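PDB 3HL1: ferritin like protein from Caulobacter vibrioides, which is of unknown function but belongs to the ferritin-like family of helical proteins and, as a presumed metal-binding protein, probably holds metal ions. Local coordinates for residues T254-P257 / A258-G262; G108-L112 / T113-T117; W24-P27 / Y28-V32; Y34-D38 / P39-P43. All blocks are in the same frame, centred on the assembly; numbering follows the deposited sequence. Where two conformers were deposited one is given.

Contact 1 (T254-P257 / A258-G262); sequences TDPP and AGSPG
Ser260 folds back onto Pro257 across a tight turn, and its short side chain does most of the touching. Ser260 CB lies 3.2 Å from Pro257 O and comes within 4.0 Å of Pro257 CB. At the tip, Ser260 OG donates to Pro257 O over 2.6 Å, lying in the carbonyl plane on a lone pair. Ser260 OG also touches Pro256 CB, at 3.6 Å, and Pro257 CD, at 3.7 Å. Chi1 of 69° sets OG between the backbone N and the carbonyl carbon, which bends it toward both the turn carbonyl and Ala263 N, to which OG is also hydrogen-bonded. Pro257 O is thus gripped twice: Ser260 N reaches it as well, at 2.9 Å, from above the carbonyl plane. Pro256 continues the contact past the hydroxyl, its CG resting 3.8 Å from Gly262 C, while its ring also packs on Ala263, Gln266 and Ala312. Gly259, at phi 87°, takes the third position of the turn, where a positive phi suits a residue without a side chain. The arrangement is a type II beta turn from Pro257 to Ser260, running straight into a serine N-cap at the start of helix 261-283.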
loop_
_atom_site.group_PDB
_atom_site.type_symbol
_atom_site.label_atom_id
_atom_site.label_comp_id
_atom_site.label_asym_id
_atom_site.label_seq_id
_atom_site.Cartn_x
_atom_site.Cartn_y
_atom_site.Cartn_z
ATOM N N THR A 254 -6.446 -0.101 21.996
ATOM C CA THR A 254 -6.337 0.974 21.049
ATOM C C THR A 254 -6.121 2.312 21.780
ATOM O O THR A 254 -5.495 3.221 21.247
ATOM C CB THR A 254 -7.617 0.973 20.096
ATOM O OG1 THR A 254 -8.790 1.240 20.869
ATOM C CG2 THR A 254 -7.816 -0.381 19.457
ATOM N N ASP A 255 -6.631 2.433 23.005
ATOM C CA ASP A 255 -6.595 3.708 23.730
ATOM C C ASP A 255 -6.029 3.496 25.111
ATOM O O ASP A 255 -6.767 3.418 26.109
ATOM C CB ASP A 255 -7.970 4.382 23.803
ATOM C CG ASP A 255 -8.425 4.920 22.461
ATOM O OD1 ASP A 255 -9.191 4.220 21.749
ATOM O OD2 ASP A 255 -8.000 6.040 22.098
ATOM N N PRO A 256 -4.693 3.389 25.197
ATOM C CA PRO A 256 -4.103 3.231 26.550
ATOM C C PRO A 256 -4.300 4.537 27.354
ATOM O O PRO A 256 -4.609 5.592 26.771
ATOM C CB PRO A 256 -2.635 2.973 26.258
ATOM C CG PRO A 256 -2.383 3.725 24.958
ATOM C CD PRO A 256 -3.659 3.433 24.147
ATOM N N PRO A 257 -4.157 4.463 28.662
ATOM C CA PRO A 257 -4.281 5.635 29.529
ATOM C C PRO A 257 -3.332 6.769 29.124
ATOM O O PRO A 257 -2.177 6.530 28.790
ATOM C CB PRO A 257 -3.909 5.093 30.897
ATOM C CG PRO A 257 -4.054 3.609 30.786
ATOM C CD PRO A 257 -3.843 3.233 29.407
ATOM N N ALA A 258 -3.883 7.957 29.330
ATOM C CA ALA A 258 -3.176 9.190 29.433
ATOM C C ALA A 258 -2.076 9.020 30.446
ATOM O O ALA A 258 -2.260 8.476 31.567
ATOM C CB ALA A 258 -4.141 10.293 29.891
ATOM N N GLY A 259 -0.917 9.495 30.048
ATOM C CA GLY A 259 0.237 9.367 30.884
ATOM C C GLY A 259 0.948 8.056 30.664
ATOM O O GLY A 259 2.131 7.978 30.944
ATOM N N SER A 260 0.300 7.018 30.135
ATOM C CA SER A 260 0.972 5.709 30.238
ATOM C C SER A 260 2.175 5.545 29.277
ATOM O O SER A 260 2.254 6.172 28.229
ATOM C CB SER A 260 -0.020 4.583 30.007
ATOM O OG SER A 260 -0.441 4.548 28.664
ATOM N N PRO A 261 3.110 4.649 29.623
ATOM C CA PRO A 261 4.172 4.299 28.655
ATOM C C PRO A 261 3.623 3.920 27.291
ATOM O O PRO A 261 4.187 4.289 26.286
ATOM C CB PRO A 261 4.869 3.083 29.348
ATOM C CG PRO A 261 4.743 3.420 30.804
ATOM C CD PRO A 261 3.278 3.939 30.898
ATOM N N GLY A 262 2.495 3.203 27.240
ATOM C CA GLY A 262 1.941 2.779 25.955
ATOM C C GLY A 262 1.424 3.956 25.129
ATOM O O GLY A 262 1.593 3.961 23.924
#

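Contact 2 (G108-L112 / T113-T117); sequences GPLDL and TRVNT
An aspartate N-cap opens helix 112-121, and the capping residue, Asp111, is at the same time the salt-bridge partner of Arg114. Asp111 OD1 accepts from Arg114 N at 2.9 Å, met nearly along its C-O axis, and also from Arg114 NE at 3.0 Å on its syn side. Asp111 OD2 uses its syn lone pair for Arg114 NH2, again at 3.0 Å and in the guanidinium plane. Arg114 therefore holds the carboxylate side-on with two nitrogens, the two flat groups turned 30° from each other. Bends at chi2 (44°) and chi3 (69°) curl the arginine chain back toward the cap. Gly108 CA lies over the rim of one guanidinium face and Thr113 CG2 over the centre of the opposite one, while Arg114 NH1 donates to Glu106 O; carboxylate, carbonyl and packing together fix the rotation of the group. The first helical turn follows with Val115 N to Asp111 O (2.9 Å) and Asn116 N to Leu112 O (2.7 Å). On another side, Leu110 CD1 presses on Val115 CG2 at a tight 3.3 Å. Leu110 and Val115 both pack on Ile240 of helix 233-242, Leu110 reaches Pro43 and Ile47 of helix 42-67, and Arg114 lies against helix 8-35.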
loop_
_atom_site.group_PDB
_atom_site.type_symbol
_atom_site.label_atom_id
_atom_site.label_comp_id
_atom_site.label_asym_id
_atom_site.label_seq_id
_atom_site.Cartn_x
_atom_site.Cartn_y
_atom_site.Cartn_z
ATOM N N GLY A 108 -5.091 -3.805 13.994
ATOM C CA GLY A 108 -5.113 -4.862 14.978
ATOM C C GLY A 108 -4.012 -5.882 14.729
ATOM O O GLY A 108 -3.156 -5.668 13.850
ATOM N N PRO A 109 -4.002 -6.977 15.525
ATOM C CA PRO A 109 -2.955 -7.961 15.456
ATOM C C PRO A 109 -3.246 -8.979 14.360
ATOM O O PRO A 109 -4.205 -8.808 13.587
ATOM C CB PRO A 109 -2.998 -8.607 16.849
ATOM C CG PRO A 109 -4.428 -8.580 17.192
ATOM C CD PRO A 109 -4.968 -7.294 16.588
ATOM N N LEU A 110 -2.390 -9.995 14.261
ATOM C CA LEU A 110 -2.655 -11.121 13.369
ATOM C C LEU A 110 -3.867 -11.876 13.958
ATOM O O LEU A 110 -3.722 -12.717 14.782
ATOM C CB LEU A 110 -1.451 -12.039 13.287
ATOM C CG LEU A 110 -1.710 -13.209 12.316
ATOM C CD1 LEU A 110 -1.665 -12.689 10.844
ATOM C CD2 LEU A 110 -0.646 -14.302 12.564
ATOM N N ASP A 111 -5.068 -11.501 13.566
ATOM C CA ASP A 111 -6.275 -12.248 13.938
ATOM C C ASP A 111 -7.125 -12.427 12.685
ATOM O O ASP A 111 -6.811 -11.882 11.626
ATOM C CB ASP A 111 -7.033 -11.564 15.069
ATOM C CG ASP A 111 -7.473 -10.121 14.723
ATOM O OD1 ASP A 111 -7.479 -9.734 13.534
ATOM O OD2 ASP A 111 -7.833 -9.371 15.653
ATOM N N LEU A 112 -8.193 -13.187 12.786
ATOM C CA LEU A 112 -9.025 -13.451 11.600
ATOM C C LEU A 112 -9.501 -12.193 10.885
ATOM O O LEU A 112 -9.452 -12.101 9.652
ATOM C CB LEU A 112 -10.207 -14.351 11.982
ATOM C CG LEU A 112 -11.005 -14.837 10.764
ATOM C CD1 LEU A 112 -10.094 -15.538 9.727
ATOM C CD2 LEU A 112 -12.153 -15.734 11.209
ATOM N N THR A 113 -9.970 -11.232 11.665
ATOM C CA THR A 113 -10.470 -9.970 11.152
ATOM C C THR A 113 -9.415 -9.258 10.268
ATOM O O THR A 113 -9.732 -8.782 9.185
ATOM C CB THR A 113 -10.902 -9.013 12.306
ATOM O OG1 THR A 113 -11.960 -9.624 13.056
ATOM C CG2 THR A 113 -11.460 -7.668 11.739
ATOM N N ARG A 114 -8.176 -9.200 10.746
ATOM C CA ARG A 114 -7.069 -8.573 10.002
ATOM C C ARG A 114 -6.623 -9.413 8.801
ATOM O O ARG A 114 -6.394 -8.873 7.745
ATOM C CB ARG A 114 -5.880 -8.267 10.912
ATOM C CG ARG A 114 -5.755 -6.824 11.402
ATOM C CD ARG A 114 -7.088 -6.189 11.867
ATOM N NE ARG A 114 -7.614 -6.755 13.099
ATOM C CZ ARG A 114 -8.529 -6.149 13.840
ATOM N NH1 ARG A 114 -8.993 -4.954 13.542
ATOM N NH2 ARG A 114 -9.018 -6.744 14.872
ATOM N N VAL A 115 -6.491 -10.722 8.958
ATOM C CA VAL A 115 -6.095 -11.567 7.829
ATOM C C VAL A 115 -7.170 -11.562 6.755
ATOM O O VAL A 115 -6.862 -11.418 5.577
ATOM C CB VAL A 115 -5.744 -12.985 8.293
ATOM C CG1 VAL A 115 -5.588 -13.901 7.062
ATOM C CG2 VAL A 115 -4.424 -12.858 9.101
ATOM N N ASN A 116 -8.447 -11.609 7.147
ATOM C CA ASN A 116 -9.523 -11.455 6.156
ATOM C C ASN A 116 -9.437 -10.149 5.334
ATOM O O ASN A 116 -9.597 -10.179 4.078
ATOM C CB ASN A 116 -10.925 -11.526 6.807
ATOM C CG ASN A 116 -11.364 -12.939 7.107
ATOM O OD1 ASN A 116 -10.884 -13.909 6.493
ATOM N ND2 ASN A 116 -12.267 -13.075 8.078
ATOM N N THR A 117 -9.225 -9.038 6.035
ATOM C CA THR A 117 -9.028 -7.712 5.424
ATOM C C THR A 117 -7.846 -7.698 4.443
ATOM O O THR A 117 -7.952 -7.130 3.376
ATOM C CB THR A 117 -8.853 -6.652 6.500
ATOM O OG1 THR A 117 -9.915 -6.776 7.453
ATOM C CG2 THR A 117 -8.846 -5.220 5.872
#

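Contact 3 (W24-P27 / Y28-V32); sequences WTIP and YYLTV
Pro27 O takes two bonds from Thr31, one from N at 2.9 Å and one from OG1 at 2.6 Å, arriving from opposite faces of the carbonyl plane. Thr31 OG1, anti to its carbonyl carbon at chi1 -59°, leans back along the helix to do this and is also bonded to Tyr316 OH. Just before it, Tyr29 N and Leu30 N bond to Thr25 O and Ile26 O. Pro27 has no N-H to offer the preceding turn, and the helix kinks there. At the kink Tyr28 N stands 3.7 Å from Trp24 O, and Trp24 O accepts from Tyr79 OH. Thr25 OG1 bonds to Glu22 O in its own helix and to Glu54 OE1 of helix 42-67. Other buried polar groups find partners beyond the helix: Trp24 NE1 on Glu78 O, Tyr28 OH on Ser104 O, and Tyr29 OH on Glu122 OE2. Thr25 CB sits over one face of the Tyr29 ring, 4.0 Å from its centroid, in a CH-pi contact. The Trp24 and Tyr28 rings are near parallel, at 18°, but slid apart, with centroids 5.2 Å from each other. The Ile26 and Leu30 side chains lie side by side, Ile26 CG2 3.6 Å from Leu30 CD1. These are i to i+4 contacts of an alpha helix with a proline kink, here helix 8-35, buried in a fold assigned to the ferritin-like family.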
loop_
_atom_site.group_PDB
_atom_site.type_symbol
_atom_site.label_atom_id
_atom_site.label_comp_id
_atom_site.label_asym_id
_atom_site.label_seq_id
_atom_site.Cartn_x
_atom_site.Cartn_y
_atom_site.Cartn_z
ATOM N N TRP A 24 -1.786 3.279 2.496
ATOM C CA TRP A 24 -2.749 2.772 3.468
ATOM C C TRP A 24 -2.444 1.331 3.917
ATOM O O TRP A 24 -2.564 1.032 5.083
ATOM C CB TRP A 24 -4.177 2.912 2.949
ATOM C CG TRP A 24 -5.222 2.523 3.888
ATOM C CD1 TRP A 24 -5.969 3.348 4.657
ATOM C CD2 TRP A 24 -5.742 1.219 4.082
ATOM N NE1 TRP A 24 -6.841 2.638 5.406
ATOM C CE2 TRP A 24 -6.753 1.324 5.058
ATOM C CE3 TRP A 24 -5.415 -0.051 3.569
ATOM C CZ2 TRP A 24 -7.461 0.225 5.520
ATOM C CZ3 TRP A 24 -6.133 -1.154 4.030
ATOM C CH2 TRP A 24 -7.131 -1.010 4.997
ATOM N N THR A 25 -2.000 0.458 3.019
ATOM C CA THR A 25 -1.703 -0.909 3.353
ATOM C C THR A 25 -0.474 -1.047 4.231
ATOM O O THR A 25 -0.359 -2.021 4.926
ATOM C CB THR A 25 -1.474 -1.809 2.127
ATOM O OG1 THR A 25 -0.235 -1.431 1.526
ATOM C CG2 THR A 25 -2.633 -1.729 1.096
ATOM N N ILE A 26 0.468 -0.097 4.189
ATOM C CA ILE A 26 1.741 -0.264 4.868
ATOM C C ILE A 26 1.594 -0.282 6.405
ATOM O O ILE A 26 2.012 -1.264 7.043
ATOM C CB ILE A 26 2.814 0.744 4.319
ATOM C CG1 ILE A 26 3.107 0.344 2.846
ATOM C CG2 ILE A 26 4.077 0.736 5.193
ATOM C CD1 ILE A 26 3.828 1.346 2.029
ATOM N N PRO A 27 1.027 0.798 7.020
ATOM C CA PRO A 27 0.746 0.685 8.451
ATOM C C PRO A 27 -0.174 -0.459 8.844
ATOM O O PRO A 27 0.036 -1.053 9.899
ATOM C CB PRO A 27 0.179 2.072 8.829
ATOM C CG PRO A 27 0.713 2.992 7.791
ATOM C CD PRO A 27 0.682 2.150 6.526
ATOM N N TYR A 28 -1.154 -0.814 7.985
ATOM C CA TYR A 28 -2.018 -1.947 8.230
ATOM C C TYR A 28 -1.214 -3.253 8.379
ATOM O O TYR A 28 -1.385 -3.926 9.361
ATOM C CB TYR A 28 -3.113 -2.095 7.142
ATOM C CG TYR A 28 -4.314 -2.890 7.605
ATOM C CD1 TYR A 28 -4.321 -4.289 7.510
ATOM C CD2 TYR A 28 -5.435 -2.253 8.186
ATOM C CE1 TYR A 28 -5.416 -5.035 7.965
ATOM C CE2 TYR A 28 -6.538 -2.996 8.644
ATOM C CZ TYR A 28 -6.509 -4.373 8.516
ATOM O OH TYR A 28 -7.518 -5.087 8.991
ATOM N N TYR A 29 -0.421 -3.601 7.385
ATOM C CA TYR A 29 0.380 -4.784 7.359
ATOM C C TYR A 29 1.458 -4.746 8.435
ATOM O O TYR A 29 1.775 -5.761 9.010
ATOM C CB TYR A 29 1.056 -4.969 6.000
ATOM C CG TYR A 29 0.163 -5.299 4.817
ATOM C CD1 TYR A 29 -1.243 -5.216 4.891
ATOM C CD2 TYR A 29 0.735 -5.468 3.550
ATOM C CE1 TYR A 29 -2.036 -5.468 3.783
ATOM C CE2 TYR A 29 -0.065 -5.645 2.415
ATOM C CZ TYR A 29 -1.436 -5.665 2.529
ATOM O OH TYR A 29 -2.223 -5.831 1.379
ATOM N N LEU A 30 2.082 -3.594 8.645
ATOM C CA LEU A 30 3.135 -3.467 9.646
ATOM C C LEU A 30 2.604 -3.730 11.045
ATOM O O LEU A 30 3.270 -4.391 11.878
ATOM C CB LEU A 30 3.786 -2.072 9.612
ATOM C CG LEU A 30 4.815 -1.796 8.496
ATOM C CD1 LEU A 30 5.180 -0.269 8.455
ATOM C CD2 LEU A 30 6.059 -2.751 8.612
ATOM N N THR A 31 1.419 -3.195 11.317
ATOM C CA THR A 31 0.726 -3.375 12.604
ATOM C C THR A 31 0.462 -4.857 12.874
ATOM O O THR A 31 0.785 -5.330 13.960
ATOM C CB THR A 31 -0.546 -2.514 12.685
ATOM O OG1 THR A 31 -0.145 -1.148 12.514
ATOM C CG2 THR A 31 -1.240 -2.707 14.072
ATOM N N VAL A 32 -0.034 -5.583 11.871
ATOM C CA VAL A 32 -0.177 -7.071 11.961
ATOM C C VAL A 32 1.162 -7.740 12.143
ATOM O O VAL A 32 1.307 -8.575 13.023
ATOM C CB VAL A 32 -0.907 -7.648 10.723
ATOM C CG1 VAL A 32 -0.911 -9.201 10.704
ATOM C CG2 VAL A 32 -2.303 -7.016 10.672
#

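Contact 4 (Y34-D38 / P39-P43); sequences YSIKD and PTTVP
Asp38 OD1 is gripped by both the hydroxyl and the backbone of Thr40. OG1 of Thr40 lies 2.8 Å from Asp38 OD1 on its syn side, and Thr40 N reaches Asp38 OD1 at 3.0 Å from the same face of the carboxylate, which makes an Asx turn. Chi1 of -177° turns the Asp38 carboxylate over the following residues, with CG anti to the backbone N, while the Thr40 hydroxyl bends back to meet it. The backbone carbonyl of Asp38 also serves two donors: Thr41 OG1 comes to Asp38 O at 2.8 Å, and Thr41 N reaches Asp38 O at 3.2 Å from well above the carbonyl plane. The Thr41 N bond closes a type I beta turn from Asp38 to Thr41, which the hydroxyl bonds brace, and Thr41 stands at the N-cap of helix 42-67, so the turn leads directly into that helix. Thr41 CG2 lies 3.7 Å from Asp38 OD2, placing the methyl beside the carboxylate. Ile36 CG2 touches the Thr41 hydroxyl, 3.5 Å from OG1, and the apolar pair is Ile36 CD1 with Pro43 CB at 4.3 Å. Ile36 and Thr41 both pack on Pro247, and Pro43 rests on Met243 and on Ile240 of helix 233-242.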
loop_
_atom_site.group_PDB
_atom_site.type_symbol
_atom_site.label_atom_id
_atom_site.label_comp_id
_atom_site.label_asym_id
_atom_site.label_seq_id
_atom_site.Cartn_x
_atom_site.Cartn_y
_atom_site.Cartn_z
ATOM N N TYR A 34 4.163 -6.807 13.347
ATOM C CA TYR A 34 4.861 -6.666 14.627
ATOM C C TYR A 34 4.070 -7.188 15.808
ATOM O O TYR A 34 4.660 -7.432 16.867
ATOM C CB TYR A 34 5.318 -5.214 14.842
ATOM C CG TYR A 34 6.532 -4.881 14.022
ATOM C CD1 TYR A 34 7.759 -5.457 14.308
ATOM C CD2 TYR A 34 6.439 -4.067 12.888
ATOM C CE1 TYR A 34 8.878 -5.192 13.538
ATOM C CE2 TYR A 34 7.555 -3.810 12.106
ATOM C CZ TYR A 34 8.771 -4.360 12.449
ATOM O OH TYR A 34 9.877 -4.099 11.701
ATOM N N SER A 35 2.778 -7.461 15.601
ATOM C CA SER A 35 1.975 -8.166 16.619
ATOM C C SER A 35 2.407 -9.604 16.856
ATOM O O SER A 35 2.147 -10.125 17.928
ATOM C CB SER A 35 0.475 -8.178 16.331
ATOM O OG SER A 35 0.152 -9.179 15.364
ATOM N N ILE A 36 3.066 -10.219 15.878
ATOM C CA ILE A 36 3.451 -11.586 15.937
ATOM C C ILE A 36 4.698 -11.672 16.793
ATOM O O ILE A 36 5.723 -11.115 16.452
ATOM C CB ILE A 36 3.735 -12.194 14.566
ATOM C CG1 ILE A 36 2.482 -12.014 13.687
ATOM C CG2 ILE A 36 4.079 -13.683 14.721
ATOM C CD1 ILE A 36 2.694 -12.290 12.154
ATOM N N LYS A 37 4.595 -12.388 17.903
ATOM C CA LYS A 37 5.680 -12.407 18.879
ATOM C C LYS A 37 6.960 -13.025 18.329
ATOM O O LYS A 37 8.067 -12.517 18.567
ATOM C CB LYS A 37 5.238 -13.141 20.154
ATOM C CG LYS A 37 4.170 -12.467 20.952
ATOM C CD LYS A 37 3.897 -13.234 22.277
ATOM C CE LYS A 37 2.783 -12.606 23.099
ATOM N NZ LYS A 37 2.621 -13.300 24.437
ATOM N N ASP A 38 6.803 -14.132 17.613
ATOM C CA ASP A 38 7.930 -14.876 17.069
ATOM C C ASP A 38 8.218 -14.554 15.584
ATOM O O ASP A 38 7.507 -14.993 14.681
ATOM C CB ASP A 38 7.727 -16.372 17.322
ATOM C CG ASP A 38 8.889 -17.226 16.846
ATOM O OD1 ASP A 38 9.909 -16.694 16.371
ATOM O OD2 ASP A 38 8.757 -18.464 16.968
ATOM N N PRO A 39 9.299 -13.797 15.333
ATOM C CA PRO A 39 9.612 -13.391 13.968
ATOM C C PRO A 39 10.045 -14.493 13.028
ATOM O O PRO A 39 10.091 -14.284 11.816
ATOM C CB PRO A 39 10.753 -12.375 14.143
ATOM C CG PRO A 39 10.777 -12.020 15.572
ATOM C CD PRO A 39 10.278 -13.246 16.289
ATOM N N THR A 40 10.357 -15.676 13.551
ATOM C CA THR A 40 10.759 -16.773 12.688
ATOM C C THR A 40 9.559 -17.508 12.088
ATOM O O THR A 40 9.741 -18.432 11.255
ATOM C CB THR A 40 11.646 -17.810 13.460
ATOM O OG1 THR A 40 10.845 -18.448 14.446
ATOM C CG2 THR A 40 12.853 -17.143 14.167
ATOM N N THR A 41 8.338 -17.162 12.508
ATOM C CA THR A 41 7.184 -17.933 12.065
ATOM C C THR A 41 6.850 -17.630 10.596
ATOM O O THR A 41 7.206 -16.577 10.048
ATOM C CB THR A 41 5.947 -17.696 12.952
ATOM O OG1 THR A 41 5.645 -16.294 12.994
ATOM C CG2 THR A 41 6.180 -18.190 14.376
ATOM N N VAL A 42 6.149 -18.561 9.954
ATOM C CA VAL A 42 5.853 -18.405 8.531
ATOM C C VAL A 42 5.031 -17.121 8.270
ATOM O O VAL A 42 5.327 -16.418 7.318
ATOM C CB VAL A 42 5.189 -19.674 7.891
ATOM C CG1 VAL A 42 4.597 -19.348 6.522
ATOM C CG2 VAL A 42 6.213 -20.843 7.793
ATOM N N PRO A 43 3.998 -16.824 9.090
ATOM C CA PRO A 43 3.167 -15.667 8.740
ATOM C C PRO A 43 3.935 -14.375 8.889
ATOM O O PRO A 43 3.749 -13.431 8.120
ATOM C CB PRO A 43 2.015 -15.736 9.754
ATOM C CG PRO A 43 2.053 -17.147 10.279
ATOM C CD PRO A 43 3.490 -17.472 10.307
#

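In the fold
From the N terminus, contact 3 comes first, within helix 8-35. Contact 4 follows almost at once, at the C-terminal part of helix 8-35, and its turn leads the chain into helix 42-67. Contact 2 opens helix 112-121 later, and contact 1 starts helix 261-283; all four run in series, none nesting or crossing. Contact 2 bridges the first two: Arg114 CD lies 3.1 Å from Tyr28 OH and Thr117 also packs on that hydroxyl, while Leu110 N probably bonds to Ser35 OG and Leu110 CD2 meets Ile36 and Pro43. Helices 8-35, 42-67 and 112-121 are thereby joined. Contact 1 stands apart, about 7 Å from contact 2 at the nearest atoms, out at the surface.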